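Local structure of putative uncharacterized protein smu.1108c (3L7Y) at residues E101-N105 / F182-T186. The protein is of unknown function but binds magnesium and is probably a phosphatase of the haloacid dehalogenase-like hydrolase superfamily. Sequence-based numbering, arbitrary orientation.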
loop_
_atom_site.group_PDB
_atom_site.type_symbol
_atom_site.label_atom_id
_atom_site.label_comp_id
_atom_site.label_asym_id
_atom_site.label_seq_id
_atom_site.Cartn_x
_atom_site.Cartn_y
_atom_site.Cartn_z
ATOM N N GLU A 101 -0.735 -0.058 -4.855
ATOM C CA GLU A 101 -0.283 -1.431 -5.121
ATOM C C GLU A 101 1.053 -1.738 -4.428
ATOM O O GLU A 101 1.772 -2.669 -4.809
ATOM C CB GLU A 101 -0.183 -1.698 -6.626
ATOM C CG GLU A 101 -1.349 -1.163 -7.467
ATOM C CD GLU A 101 -2.657 -1.916 -7.279
ATOM O OE1 GLU A 101 -2.648 -3.019 -6.708
ATOM O OE2 GLU A 101 -3.704 -1.392 -7.714
ATOM N N ASN A 102 1.342 -0.974 -3.376
ATOM C CA ASN A 102 2.624 -1.017 -2.652
ATOM C C ASN A 102 3.777 -0.403 -3.411
ATOM O O ASN A 102 4.881 -0.271 -2.863
ATOM C CB ASN A 102 3.007 -2.433 -2.203
ATOM C CG ASN A 102 1.995 -3.040 -1.256
ATOM O OD1 ASN A 102 1.791 -2.555 -0.146
ATOM N ND2 ASN A 102 1.343 -4.104 -1.698
ATOM N N GLY A 103 3.539 -0.010 -4.658
ATOM C CA GLY A 103 4.616 0.592 -5.424
ATOM C C GLY A 103 4.563 0.533 -6.939
ATOM O O GLY A 103 5.086 1.431 -7.596
ATOM N N ALA A 104 3.957 -0.517 -7.496
ATOM C CA ALA A 104 3.961 -0.729 -8.943
ATOM C C ALA A 104 3.191 0.348 -9.701
ATOM O O ALA A 104 3.391 0.519 -10.908
ATOM C CB ALA A 104 3.390 -2.114 -9.288
ATOM N N ASN A 105 2.306 1.067 -9.011
ATOM C CA ASN A 105 1.542 2.128 -9.680
ATOM C C ASN A 105 1.705 3.453 -8.980
ATOM O O ASN A 105 1.340 3.589 -7.809
ATOM C CB ASN A 105 0.060 1.758 -9.780
ATOM C CG ASN A 105 -0.705 2.605 -10.793
ATOM O OD1 ASN A 105 -1.919 2.788 -10.661
ATOM N ND2 ASN A 105 -0.010 3.122 -11.803
ATOM N N PHE A 182 -2.614 -6.574 -14.545
ATOM C CA PHE A 182 -2.668 -6.720 -13.098
ATOM C C PHE A 182 -1.439 -6.147 -12.404
ATOM O O PHE A 182 -0.301 -6.431 -12.786
ATOM C CB PHE A 182 -2.854 -8.195 -12.723
ATOM C CG PHE A 182 -4.071 -8.818 -13.334
ATOM C CD1 PHE A 182 -3.971 -9.564 -14.494
ATOM C CD2 PHE A 182 -5.318 -8.641 -12.759
ATOM C CE1 PHE A 182 -5.089 -10.130 -15.068
ATOM C CE2 PHE A 182 -6.443 -9.207 -13.326
ATOM C CZ PHE A 182 -6.328 -9.949 -14.485
ATOM N N PHE A 183 -1.675 -5.357 -11.363
ATOM C CA PHE A 183 -0.582 -4.763 -10.594
ATOM C C PHE A 183 -0.067 -5.688 -9.506
ATOM O O PHE A 183 1.135 -5.702 -9.199
ATOM C CB PHE A 183 -1.048 -3.482 -9.931
ATOM C CG PHE A 183 -1.182 -2.329 -10.863
ATOM C CD1 PHE A 183 -2.411 -1.698 -11.029
ATOM C CD2 PHE A 183 -0.085 -1.855 -11.559
ATOM C CE1 PHE A 183 -2.533 -0.602 -11.872
ATOM C CE2 PHE A 183 -0.210 -0.779 -12.424
ATOM C CZ PHE A 183 -1.432 -0.139 -12.563
ATOM N N LYS A 184 -0.988 -6.427 -8.894
ATOM C CA LYS A 184 -0.660 -7.285 -7.767
ATOM C C LYS A 184 -1.752 -8.329 -7.570
ATOM O O LYS A 184 -2.817 -8.253 -8.194
ATOM C CB LYS A 184 -0.526 -6.442 -6.490
ATOM C CG LYS A 184 -1.862 -6.091 -5.814
ATOM C CD LYS A 184 -1.618 -5.446 -4.436
ATOM C CE LYS A 184 -2.911 -5.159 -3.677
ATOM N NZ LYS A 184 -3.758 -4.155 -4.373
ATOM N N LEU A 185 -1.482 -9.307 -6.710
ATOM C CA LEU A 185 -2.535 -10.183 -6.204
ATOM C C LEU A 185 -2.645 -10.043 -4.700
ATOM O O LEU A 185 -1.719 -9.582 -4.043
ATOM C CB LEU A 185 -2.258 -11.655 -6.512
ATOM C CG LEU A 185 -1.599 -12.067 -7.830
ATOM C CD1 LEU A 185 -1.716 -13.574 -7.970
ATOM C CD2 LEU A 185 -2.251 -11.356 -8.991
ATOM N N THR A 186 -3.759 -10.490 -4.142
ATOM C CA THR A 186 -3.896 -10.490 -2.695
ATOM C C THR A 186 -4.393 -11.838 -2.201
ATOM O O THR A 186 -5.324 -12.415 -2.763
ATOM C CB THR A 186 -4.826 -9.358 -2.207
ATOM O OG1 THR A 186 -4.265 -8.083 -2.563
ATOM C CG2 THR A 186 -4.996 -9.427 -0.693
#
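With CG of Glu101 anti to its own carbonyl carbon (chi1 -43°) and the chain turning about its CB-CG bond, the side chain of Glu101 folds across Phe183 at about a right angle and brings its carboxylate to Lys184. Lys184 meets it by placing CG between the backbone N and the carbonyl carbon, running extended to CE and bending only at the last torsion. Lys184 NZ then lies 2.8 Å from Glu101 OE1 in a salt bridge, approaching from above the carboxylate plane, 37° out of it. On the way there CG of Glu101 packs against Phe183 CB at 3.4 Å. Ser142 OG also hydrogen-bonds to OE1, and the Ser79 carbonyl takes one from NZ, so each member of this buried ion pair has a further hydrogen-bond partner. Here the core domain of this HAD-like hydrolase meets its cap domain: 101-105 is the loop leading from strand 97-100 into strand 105-108 of the core sheet, beside whose strand ends Asp43, Asp45 and Asp252 hold the magnesium ion, and 182-186 belongs to the cap's six-stranded sheet. The side chain of Asn102 lies about 8 Å from the magnesium ion, its amide tied to Asp221 and Asn255. Asn105 lays its amide over the Phe183 ring, the planes 17° apart and Asn105 CG 3.3 Å from Phe183 CZ. Asn105 CB adds a CH-pi contact over the same ring, 3.8 Å from its centroid, while ND2 is bonded to the Ile114 carbonyl, which helps fix the amide's rotation. Ala104 CB touches Phe183 CD2 at 4.2 Å, and Phe117 stacks on the same ring.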